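Local coordinates for hypoxanthine-guanine phosphoribosyltransferase (Thermus thermophilus, PDB 3ACC), which probably catalyses the magnesium-dependent transfer of a phosphoribosyl group to guanine or hypoxanthine, giving GMP or IMP in purine salvage, at residues G10-S15 / E152-Y157; T38-C43 / T64-A69; L109-L114 / V140-H145. All coordinates share one frame; numbering follows the deposited sequence.

Interaction 1. Residues G10-S15 / E152-Y157; sequences GPVQIS and EDAYVY. With 5GP (guanosine-5'-monophosphate), chain B.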
loop_
_atom_site.group_PDB
_atom_site.type_symbol
_atom_site.label_atom_id
_atom_site.label_comp_id
_atom_site.label_asym_id
_atom_site.label_seq_id
_atom_site.Cartn_x
_atom_site.Cartn_y
_atom_site.Cartn_z
ATOM N N GLY A 10 -11.377 -2.074 22.832
ATOM C CA GLY A 10 -10.314 -2.940 23.310
ATOM C C GLY A 10 -9.277 -2.181 24.116
ATOM O O GLY A 10 -9.313 -0.952 24.173
ATOM N N PRO A 11 -8.321 -2.885 24.739
ATOM C CA PRO A 11 -7.279 -2.244 25.545
ATOM C C PRO A 11 -6.183 -1.507 24.779
ATOM O O PRO A 11 -5.458 -0.711 25.367
ATOM C CB PRO A 11 -6.728 -3.405 26.370
ATOM C CG PRO A 11 -6.833 -4.547 25.417
ATOM C CD PRO A 11 -8.207 -4.352 24.809
ATOM N N VAL A 12 -6.062 -1.766 23.478
ATOM C CA VAL A 12 -5.030 -1.127 22.661
ATOM C C VAL A 12 -5.578 -0.032 21.746
ATOM O O VAL A 12 -6.478 -0.271 20.938
ATOM C CB VAL A 12 -4.288 -2.171 21.794
ATOM C CG1 VAL A 12 -3.230 -1.488 20.939
ATOM C CG2 VAL A 12 -3.639 -3.214 22.689
ATOM N N GLN A 13 -5.023 1.170 21.881
ATOM C CA GLN A 13 -5.444 2.316 21.085
ATOM C C GLN A 13 -4.205 3.145 20.753
ATOM O O GLN A 13 -3.436 3.517 21.644
ATOM C CB GLN A 13 -6.429 3.189 21.879
ATOM C CG GLN A 13 -7.587 2.457 22.570
ATOM C CD GLN A 13 -8.665 1.972 21.614
ATOM O OE1 GLN A 13 -8.857 2.540 20.535
ATOM N NE2 GLN A 13 -9.396 0.932 22.019
ATOM N N ILE A 14 -3.998 3.432 19.472
ATOM C CA ILE A 14 -2.845 4.232 19.068
ATOM C C ILE A 14 -3.300 5.191 17.975
ATOM O O ILE A 14 -3.767 4.765 16.919
ATOM C CB ILE A 14 -1.693 3.338 18.554
ATOM C CG1 ILE A 14 -1.474 2.171 19.523
ATOM C CG2 ILE A 14 -0.407 4.149 18.454
ATOM C CD1 ILE A 14 -0.368 1.223 19.121
ATOM N N SER A 15 -3.164 6.485 18.243
ATOM C CA SER A 15 -3.600 7.523 17.313
ATOM C C SER A 15 -2.792 7.648 16.027
ATOM O O SER A 15 -1.625 7.255 15.958
ATOM C CB SER A 15 -3.601 8.876 18.018
ATOM O OG SER A 15 -2.275 9.346 18.197
ATOM N N GLU A 152 0.239 -5.244 24.431
ATOM C CA GLU A 152 -0.277 -6.368 25.197
ATOM C C GLU A 152 -1.080 -7.242 24.245
ATOM O O GLU A 152 -1.346 -6.857 23.104
ATOM C CB GLU A 152 -1.184 -5.885 26.331
ATOM C CG GLU A 152 -2.408 -5.104 25.872
ATOM C CD GLU A 152 -3.349 -4.770 27.021
ATOM O OE1 GLU A 152 -4.010 -5.695 27.549
ATOM O OE2 GLU A 152 -3.417 -3.580 27.402
ATOM N N ASP A 153 -1.474 -8.417 24.719
ATOM C CA ASP A 153 -2.246 -9.332 23.900
ATOM C C ASP A 153 -3.667 -8.824 23.666
ATOM O O ASP A 153 -4.444 -8.658 24.610
ATOM C CB ASP A 153 -2.282 -10.711 24.557
ATOM C CG ASP A 153 -3.100 -11.703 23.769
ATOM O OD1 ASP A 153 -3.224 -11.522 22.541
ATOM O OD2 ASP A 153 -3.605 -12.669 24.373
ATOM N N ALA A 154 -3.997 -8.571 22.402
ATOM C CA ALA A 154 -5.324 -8.088 22.032
ATOM C C ALA A 154 -5.474 -8.140 20.521
ATOM O O ALA A 154 -4.482 -8.101 19.795
ATOM C CB ALA A 154 -5.517 -6.653 22.523
ATOM N N TYR A 155 -6.705 -8.243 20.036
ATOM C CA TYR A 155 -6.905 -8.264 18.597
ATOM C C TYR A 155 -7.117 -6.832 18.139
ATOM O O TYR A 155 -8.161 -6.230 18.393
ATOM C CB TYR A 155 -8.102 -9.127 18.196
ATOM C CG TYR A 155 -8.207 -9.306 16.692
ATOM C CD1 TYR A 155 -8.822 -8.339 15.891
ATOM C CD2 TYR A 155 -7.649 -10.417 16.064
ATOM C CE1 TYR A 155 -8.873 -8.476 14.505
ATOM C CE2 TYR A 155 -7.691 -10.564 14.678
ATOM C CZ TYR A 155 -8.305 -9.590 13.906
ATOM O OH TYR A 155 -8.334 -9.723 12.536
ATOM N N VAL A 156 -6.105 -6.294 17.466
ATOM C CA VAL A 156 -6.143 -4.927 16.975
ATOM C C VAL A 156 -6.596 -4.884 15.522
ATOM O O VAL A 156 -6.698 -5.915 14.861
ATOM C CB VAL A 156 -4.746 -4.272 17.087
ATOM C CG1 VAL A 156 -4.261 -4.324 18.535
ATOM C CG2 VAL A 156 -3.752 -4.999 16.177
ATOM N N TYR A 157 -6.893 -3.686 15.040
ATOM C CA TYR A 157 -7.302 -3.499 13.659
ATOM C C TYR A 157 -7.189 -2.022 13.320
ATOM O O TYR A 157 -7.031 -1.184 14.213
ATOM C CB TYR A 157 -8.725 -4.024 13.427
ATOM C CG TYR A 157 -9.816 -3.357 14.238
ATOM C CD1 TYR A 157 -10.525 -2.270 13.724
ATOM C CD2 TYR A 157 -10.163 -3.835 15.502
ATOM C CE1 TYR A 157 -11.560 -1.683 14.447
ATOM C CE2 TYR A 157 -11.198 -3.249 16.238
ATOM C CZ TYR A 157 -11.892 -2.176 15.703
ATOM O OH TYR A 157 -12.918 -1.598 16.416
HETATM P P 5GP B . 1.618 -14.758 13.480
HETATM O O1P 5GP B . 1.012 -15.558 14.562
HETATM O O2P 5GP B . 2.148 -15.742 12.335
HETATM O O3P 5GP B . 2.852 -13.903 14.058
HETATM O "O5'" 5GP B . 0.487 -13.741 12.914
HETATM C "C5'" 5GP B . 0.771 -13.451 11.549
HETATM C "C4'" 5GP B . -0.379 -12.643 10.941
HETATM O "O4'" 5GP B . -1.595 -12.791 11.742
HETATM C "C3'" 5GP B . -0.064 -11.138 10.980
HETATM O "O3'" 5GP B . 0.750 -10.758 9.870
HETATM C "C2'" 5GP B . -1.464 -10.529 10.894
HETATM O "O2'" 5GP B . -1.929 -10.442 9.540
HETATM C "C1'" 5GP B . -2.316 -11.521 11.718
HETATM N N9 5GP B . -2.593 -10.966 13.055
HETATM C C8 5GP B . -2.019 -11.325 14.251
HETATM N N7 5GP B . -2.520 -10.601 15.220
HETATM C C5 5GP B . -3.436 -9.745 14.707
HETATM C C6 5GP B . -4.294 -8.730 15.249
HETATM O O6 5GP B . -4.295 -8.478 16.445
HETATM N N1 5GP B . -5.118 -8.043 14.389
HETATM C C2 5GP B . -5.119 -8.323 13.038
HETATM N N2 5GP B . -5.945 -7.625 12.195
HETATM N N3 5GP B . -4.327 -9.257 12.533
HETATM C C4 5GP B . -3.491 -9.975 13.314
#

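Interaction 2. Residues T38-C43 / T64-A69; sequences TPHLIC and TMDFIA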
loop_
_atom_site.group_PDB
_atom_site.type_symbol
_atom_site.label_atom_id
_atom_site.label_comp_id
_atom_site.label_asym_id
_atom_site.label_seq_id
_atom_site.Cartn_x
_atom_site.Cartn_y
_atom_site.Cartn_z
ATOM N N THR A 38 21.378 0.153 -0.992
ATOM C CA THR A 38 20.130 0.196 -1.750
ATOM C C THR A 38 19.221 -0.938 -1.292
ATOM O O THR A 38 19.187 -2.006 -1.904
ATOM C CB THR A 38 20.412 0.035 -3.260
ATOM O OG1 THR A 38 21.314 1.064 -3.682
ATOM C CG2 THR A 38 19.131 0.143 -4.065
ATOM N N PRO A 39 18.462 -0.716 -0.209
ATOM C CA PRO A 39 17.567 -1.758 0.302
ATOM C C PRO A 39 16.424 -2.163 -0.618
ATOM O O PRO A 39 16.010 -1.410 -1.501
ATOM C CB PRO A 39 17.058 -1.161 1.613
ATOM C CG PRO A 39 17.022 0.301 1.312
ATOM C CD PRO A 39 18.333 0.523 0.578
ATOM N N HIS A 40 15.927 -3.373 -0.396
ATOM C CA HIS A 40 14.803 -3.914 -1.150
ATOM C C HIS A 40 13.754 -4.244 -0.100
ATOM O O HIS A 40 13.891 -5.224 0.635
ATOM C CB HIS A 40 15.219 -5.184 -1.893
ATOM C CG HIS A 40 14.090 -5.879 -2.592
ATOM N ND1 HIS A 40 13.373 -5.296 -3.616
ATOM C CD2 HIS A 40 13.568 -7.118 -2.425
ATOM C CE1 HIS A 40 12.460 -6.145 -4.051
ATOM N NE2 HIS A 40 12.556 -7.260 -3.345
ATOM N N LEU A 41 12.719 -3.415 -0.014
ATOM C CA LEU A 41 11.662 -3.625 0.966
ATOM C C LEU A 41 10.533 -4.519 0.469
ATOM O O LEU A 41 9.892 -4.229 -0.539
ATOM C CB LEU A 41 11.086 -2.282 1.426
ATOM C CG LEU A 41 11.982 -1.424 2.323
ATOM C CD1 LEU A 41 13.184 -0.922 1.539
ATOM C CD2 LEU A 41 11.178 -0.254 2.863
ATOM N N ILE A 42 10.290 -5.602 1.200
ATOM C CA ILE A 42 9.232 -6.542 0.846
ATOM C C ILE A 42 8.030 -6.383 1.785
ATOM O O ILE A 42 8.110 -6.711 2.968
ATOM C CB ILE A 42 9.734 -7.998 0.928
ATOM C CG1 ILE A 42 10.919 -8.195 -0.018
ATOM C CG2 ILE A 42 8.614 -8.959 0.562
ATOM C CD1 ILE A 42 11.453 -9.618 -0.043
ATOM N N CYS A 43 6.928 -5.870 1.246
ATOM C CA CYS A 43 5.698 -5.667 2.010
ATOM C C CYS A 43 4.877 -6.953 2.093
ATOM O O CYS A 43 4.621 -7.604 1.073
ATOM C CB CYS A 43 4.846 -4.567 1.356
ATOM S SG CYS A 43 3.194 -4.309 2.103
ATOM N N THR A 64 14.167 -0.311 -3.746
ATOM C CA THR A 64 13.180 -0.994 -4.565
ATOM C C THR A 64 12.225 -1.715 -3.632
ATOM O O THR A 64 12.482 -1.839 -2.431
ATOM C CB THR A 64 13.819 -2.045 -5.498
ATOM O OG1 THR A 64 14.484 -3.038 -4.712
ATOM C CG2 THR A 64 14.811 -1.392 -6.449
ATOM N N MET A 65 11.119 -2.199 -4.173
ATOM C CA MET A 65 10.172 -2.901 -3.329
ATOM C C MET A 65 9.419 -3.991 -4.048
ATOM O O MET A 65 9.424 -4.063 -5.273
ATOM C CB MET A 65 9.189 -1.912 -2.681
ATOM C CG MET A 65 9.020 -0.579 -3.394
ATOM S SD MET A 65 7.909 0.560 -2.500
ATOM C CE MET A 65 8.962 1.974 -2.241
ATOM N N ASP A 66 8.803 -4.867 -3.264
ATOM C CA ASP A 66 8.005 -5.953 -3.802
ATOM C C ASP A 66 6.873 -6.225 -2.815
ATOM O O ASP A 66 6.874 -5.713 -1.695
ATOM C CB ASP A 66 8.844 -7.214 -4.006
ATOM C CG ASP A 66 8.344 -8.056 -5.168
ATOM O OD1 ASP A 66 7.181 -7.865 -5.584
ATOM O OD2 ASP A 66 9.105 -8.909 -5.661
ATOM N N PHE A 67 5.909 -7.027 -3.242
ATOM C CA PHE A 67 4.752 -7.342 -2.419
ATOM C C PHE A 67 4.458 -8.831 -2.485
ATOM O O PHE A 67 4.436 -9.411 -3.569
ATOM C CB PHE A 67 3.538 -6.564 -2.932
ATOM C CG PHE A 67 3.671 -5.073 -2.799
ATOM C CD1 PHE A 67 3.026 -4.396 -1.766
ATOM C CD2 PHE A 67 4.461 -4.349 -3.685
ATOM C CE1 PHE A 67 3.169 -3.016 -1.617
ATOM C CE2 PHE A 67 4.614 -2.972 -3.545
ATOM C CZ PHE A 67 3.967 -2.301 -2.508
ATOM N N ILE A 68 4.247 -9.453 -1.330
ATOM C CA ILE A 68 3.930 -10.875 -1.300
ATOM C C ILE A 68 2.837 -11.172 -0.277
ATOM O O ILE A 68 2.592 -10.383 0.636
ATOM C CB ILE A 68 5.178 -11.741 -0.979
ATOM C CG1 ILE A 68 5.507 -11.698 0.515
ATOM C CG2 ILE A 68 6.353 -11.261 -1.799
ATOM C CD1 ILE A 68 5.835 -10.341 1.042
ATOM N N ALA A 69 2.173 -12.307 -0.448
ATOM C CA ALA A 69 1.111 -12.724 0.455
ATOM C C ALA A 69 1.487 -14.082 1.038
ATOM O O ALA A 69 2.029 -14.935 0.335
ATOM C CB ALA A 69 -0.204 -12.817 -0.300
HETATM O O HOH W 1 11.404 -9.456 -4.487
#

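Interaction 3. Residues L109-L114 / V140-H145; sequences LTLSYL and VEVPIH. With 5GP (guanosine-5'-monophosphate), chain B.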
loop_
_atom_site.group_PDB
_atom_site.type_symbol
_atom_site.label_atom_id
_atom_site.label_comp_id
_atom_site.label_asym_id
_atom_site.label_seq_id
_atom_site.Cartn_x
_atom_site.Cartn_y
_atom_site.Cartn_z
ATOM N N LEU A 109 4.979 -17.318 13.897
ATOM C CA LEU A 109 5.016 -18.423 12.939
ATOM C C LEU A 109 5.162 -17.950 11.496
ATOM O O LEU A 109 6.079 -18.366 10.792
ATOM C CB LEU A 109 3.743 -19.270 13.057
ATOM C CG LEU A 109 3.880 -20.796 13.092
ATOM C CD1 LEU A 109 2.514 -21.430 12.838
ATOM C CD2 LEU A 109 4.867 -21.269 12.045
ATOM N N THR A 110 4.252 -17.083 11.058
ATOM C CA THR A 110 4.286 -16.573 9.690
ATOM C C THR A 110 5.625 -15.931 9.329
ATOM O O THR A 110 6.215 -16.256 8.301
ATOM C CB THR A 110 3.165 -15.546 9.450
ATOM O OG1 THR A 110 1.893 -16.169 9.662
ATOM C CG2 THR A 110 3.225 -15.019 8.027
ATOM N N LEU A 111 6.106 -15.029 10.176
ATOM C CA LEU A 111 7.375 -14.368 9.915
ATOM C C LEU A 111 8.514 -15.378 9.883
ATOM O O LEU A 111 9.463 -15.224 9.117
ATOM C CB LEU A 111 7.655 -13.302 10.978
ATOM C CG LEU A 111 8.969 -12.534 10.806
ATOM C CD1 LEU A 111 9.033 -11.906 9.415
ATOM C CD2 LEU A 111 9.066 -11.458 11.881
ATOM N N SER A 112 8.419 -16.412 10.716
ATOM C CA SER A 112 9.452 -17.444 10.766
ATOM C C SER A 112 9.553 -18.171 9.426
ATOM O O SER A 112 10.655 -18.414 8.926
ATOM C CB SER A 112 9.144 -18.461 11.863
ATOM O OG SER A 112 10.175 -19.427 11.946
ATOM N N TYR A 113 8.402 -18.527 8.858
ATOM C CA TYR A 113 8.377 -19.213 7.566
ATOM C C TYR A 113 8.926 -18.310 6.472
ATOM O O TYR A 113 9.735 -18.735 5.656
ATOM C CB TYR A 113 6.952 -19.634 7.191
ATOM C CG TYR A 113 6.444 -20.871 7.900
ATOM C CD1 TYR A 113 7.249 -22.005 8.031
ATOM C CD2 TYR A 113 5.141 -20.929 8.393
ATOM C CE1 TYR A 113 6.768 -23.166 8.635
ATOM C CE2 TYR A 113 4.649 -22.086 8.996
ATOM C CZ TYR A 113 5.467 -23.200 9.114
ATOM O OH TYR A 113 4.985 -24.346 9.708
ATOM N N LEU A 114 8.486 -17.057 6.469
ATOM C CA LEU A 114 8.924 -16.091 5.472
ATOM C C LEU A 114 10.433 -15.867 5.487
ATOM O O LEU A 114 11.073 -15.830 4.431
ATOM C CB LEU A 114 8.198 -14.763 5.680
ATOM C CG LEU A 114 8.588 -13.615 4.747
ATOM C CD1 LEU A 114 8.501 -14.071 3.285
ATOM C CD2 LEU A 114 7.664 -12.426 5.013
ATOM N N VAL A 140 7.580 -18.627 18.557
ATOM C CA VAL A 140 8.795 -18.822 17.786
ATOM C C VAL A 140 9.544 -17.498 17.799
ATOM O O VAL A 140 9.025 -16.481 17.345
ATOM C CB VAL A 140 8.489 -19.201 16.323
ATOM C CG1 VAL A 140 9.783 -19.541 15.600
ATOM C CG2 VAL A 140 7.530 -20.376 16.279
ATOM N N GLU A 141 10.763 -17.514 18.320
ATOM C CA GLU A 141 11.564 -16.303 18.407
ATOM C C GLU A 141 12.015 -15.807 17.037
ATOM O O GLU A 141 12.821 -16.451 16.363
ATOM C CB GLU A 141 12.784 -16.551 19.299
ATOM C CG GLU A 141 13.501 -15.289 19.739
ATOM C CD GLU A 141 12.560 -14.283 20.384
ATOM O OE1 GLU A 141 11.729 -14.692 21.222
ATOM O OE2 GLU A 141 12.659 -13.083 20.055
ATOM N N VAL A 142 11.478 -14.661 16.632
ATOM C CA VAL A 142 11.826 -14.052 15.355
ATOM C C VAL A 142 12.330 -12.633 15.588
ATOM O O VAL A 142 11.908 -11.949 16.521
ATOM C CB VAL A 142 10.627 -14.024 14.392
ATOM C CG1 VAL A 142 10.384 -15.425 13.827
ATOM C CG2 VAL A 142 9.389 -13.526 15.117
ATOM N N PRO A 143 13.251 -12.172 14.740
ATOM C CA PRO A 143 13.792 -10.824 14.896
ATOM C C PRO A 143 12.936 -9.686 14.367
ATOM O O PRO A 143 12.255 -9.818 13.348
ATOM C CB PRO A 143 15.126 -10.911 14.161
ATOM C CG PRO A 143 14.795 -11.829 13.008
ATOM C CD PRO A 143 13.951 -12.913 13.669
ATOM N N ILE A 144 12.963 -8.571 15.091
ATOM C CA ILE A 144 12.268 -7.365 14.671
ATOM C C ILE A 144 13.266 -6.244 14.926
ATOM O O ILE A 144 13.429 -5.795 16.056
ATOM C CB ILE A 144 10.987 -7.093 15.478
ATOM C CG1 ILE A 144 10.042 -8.292 15.398
ATOM C CG2 ILE A 144 10.289 -5.862 14.906
ATOM C CD1 ILE A 144 8.680 -8.024 16.000
ATOM N N HIS A 145 13.944 -5.796 13.876
ATOM C CA HIS A 145 14.946 -4.748 14.024
ATOM C C HIS A 145 14.367 -3.342 14.088
ATOM O O HIS A 145 14.994 -2.432 14.624
ATOM C CB HIS A 145 15.953 -4.827 12.875
ATOM C CG HIS A 145 16.506 -6.200 12.658
ATOM N ND1 HIS A 145 15.776 -7.211 12.072
ATOM C CD2 HIS A 145 17.707 -6.739 12.979
ATOM C CE1 HIS A 145 16.502 -8.315 12.043
ATOM N NE2 HIS A 145 17.678 -8.055 12.588
HETATM P P 5GP B . 1.618 -14.758 13.480
HETATM O O1P 5GP B . 1.012 -15.558 14.562
HETATM O O2P 5GP B . 2.148 -15.742 12.335
HETATM O O3P 5GP B . 2.852 -13.903 14.058
HETATM O "O5'" 5GP B . 0.487 -13.741 12.914
HETATM C "C5'" 5GP B . 0.771 -13.451 11.549
HETATM C "C4'" 5GP B . -0.379 -12.643 10.941
HETATM O "O4'" 5GP B . -1.595 -12.791 11.742
HETATM C "C3'" 5GP B . -0.064 -11.138 10.980
HETATM O "O3'" 5GP B . 0.750 -10.758 9.870
HETATM C "C2'" 5GP B . -1.464 -10.529 10.894
HETATM O "O2'" 5GP B . -1.929 -10.442 9.540
HETATM C "C1'" 5GP B . -2.316 -11.521 11.718
HETATM N N9 5GP B . -2.593 -10.966 13.055
HETATM C C8 5GP B . -2.019 -11.325 14.251
HETATM N N7 5GP B . -2.520 -10.601 15.220
HETATM C C5 5GP B . -3.436 -9.745 14.707
HETATM C C6 5GP B . -4.294 -8.730 15.249
HETATM O O6 5GP B . -4.295 -8.478 16.445
HETATM N N1 5GP B . -5.118 -8.043 14.389
HETATM C C2 5GP B . -5.119 -8.323 13.038
HETATM N N2 5GP B . -5.945 -7.625 12.195
HETATM N N3 5GP B . -4.327 -9.257 12.533
HETATM C C4 5GP B . -3.491 -9.975 13.314
#

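Interaction 1. Residues G10-S15 / E152-Y157
Pro-11 and Val-12, in the loop leading to helix 16-33, pack against Glu-152, Ala-154 and Val-156 beside the purine-binding part of the type I phosphoribosyltransferase fold. The small residue in the middle makes the shapes match: Ala-154 offers one methyl, and two bumps settle on it. Pro-11 CG reaches Ala-154 CB at 3.8 Å, and Val-12 CG2 arrives at 3.9 Å from the same CB. Val-12 is forked, and its branches divide the work. While CG2 touches both Ala-154 CB and Glu-152 CG, CG1, placed anti to the backbone N (chi1 179°), meets Val-156 CG1 at 3.9 Å. At the outer end the carboxylate of Glu-152 crosses the CB-CG side of the proline ring at a slant, OE2 lying 3.5 Å from Pro-11 CB. A long side chain suits this exposed margin because its CG can meet Val-12 while the carboxylate rests against Pro-11. Strand 174-175 closes in on the pair, Ser-175 touching both Pro-11 and Val-156.

The other side of 152-157 is given to guanine. Tyr-155 turns away from Pro-11 and Val-12 and lays one ring face against the base, whose N1 lies over the ring centre, 3.5 Å above its plane. Ala-154 O receives Lys-134 NZ, which also binds the nucleotide. The Val-156 backbone reads the purine edge: its O accepts from guanine N1 at 2.7 Å and, weakly, from N2, while Val-156 N donates to guanine O6 at 3.0 Å, with an angle of 153° at the hydrogen.

Interaction 2. Residues T38-C43 / T64-A69
His-40 to Cys-43 run alongside Thr-64 to Phe-67 as neighbouring parallel strands, their axes 20° apart, in a beta-alpha-beta crossover whose connecting helix is 49-56. The hydrogen bonding is that of a parallel pair: Leu-41 receives Asp-66 N on its O and gives its N to Thr-64 O, and Cys-43 does the same with Asp-66 O and Ile-68 N. Strand 64-69 is the outermost of the central sheet within this chain.

On one face the polar side chains of His-40, Thr-64 and Asp-66 meet. With CG trans to the amide nitrogen (chi1 175°), the imidazole leans across to the neighbouring strand, and its ND1 edge joins Thr-64 OG1 at 2.7 Å. Arg-96 NH2 also binds that hydroxyl. His-40 NE2 holds a water at 2.7 Å, and this water donates to Asp-66 OD2 at 2.6 Å, bridging NE2 and OD2, which are not in direct contact, although the ring touches Asp-66 CB. The backbone N atoms of Arg-90 and Leu-91 also bind OD2, while OD1 accepts from Phe-67 N at 2.8 Å. Buried in this way, the carboxylate is tied down at both oxygens, which probably favours its charged form.

The other face is apolar and suits the covering helix: Leu-41, Cys-43 and Met-65 touch Met-52. Phe-67 also makes an edge-to-face contact with Phe-49 of the second subunit, so this strand pair helps build the dimer interface. Small Cys-43 leaves room for the ring: its CB lies 3.6 Å from Phe-67 CD1, and its SG sits obliquely, 4.8 Å from the Phe-67 ring centroid.

Interaction 3. Residues L109-L114 / V140-H145
Leu-111 swings CG trans to its amide nitrogen (chi1 -180°), which carries CD2 out from the helix to Val-142, while Ser-112, with OG likewise trans (chi1 -178°), reaches Val-140. The two neighbours on the first turn of helix 109-120 thus address two alternate residues of the extended loop 140-145. Leu-111 CD2 meets Val-142 CG2 at 3.9 Å, the side chains lying at a slant to each other, and the same methyl also comes close to Pro-143 O. The second branch of Val-142 turns to the helix backbone: CG1 lies 3.8 Å from Ser-112 CA. A beta-branched valine suits this place because its two methyls cover two successive helix residues at once.

Ser-112 is small enough to let the loop come near. Its OG is 3.7 Å from Val-140 CG1, a van der Waals contact rather than a polar one. The better buried end lies inward, where Val-105 of strand 104-105 touches both Leu-111 and Val-142. A backbone bond between Val-140 and Thr-107 joins the loop to the turn preceding the helix.

The helix start that carries these residues also binds the nucleotide phosphate. Thr-110 grips O2P of guanosine-5'-monophosphate twice, from N at 2.8 Å and from OG1 at 2.7 Å, and the helix N-terminus would probably favour the negative charge. Gly-108 N and Thr-107 OG1 add bonds to the ligand. A loop running into a helix start round a 5'-phosphate, in the sequence EDIVDTGLT, is the PRPP-binding motif of type I phosphoribosyltransferases.

Overall arrangement
Interaction 1 brings the loop before helix 16-33 against a late part of the chain, 152-157, and the other two contacts are nested within the chain it encloses, interaction 2 closing before interaction 3 opens. Interaction 2 lies at one margin of the parallel sheet. Interaction 3 packs against strand 104-105 at the opposite margin and also against strand 125-130 nearer the middle; its nearest atoms are about 5 Å from those of interaction 2. Interactions 1 and 2 are on opposite sides of the chain's centre, about 27 Å between centres. The nucleotide links interactions 1 and 3: 152-157 holds the guanine, 109-114 the phosphate, while 38-43/64-69 contributes to the sheet and the dimer interface.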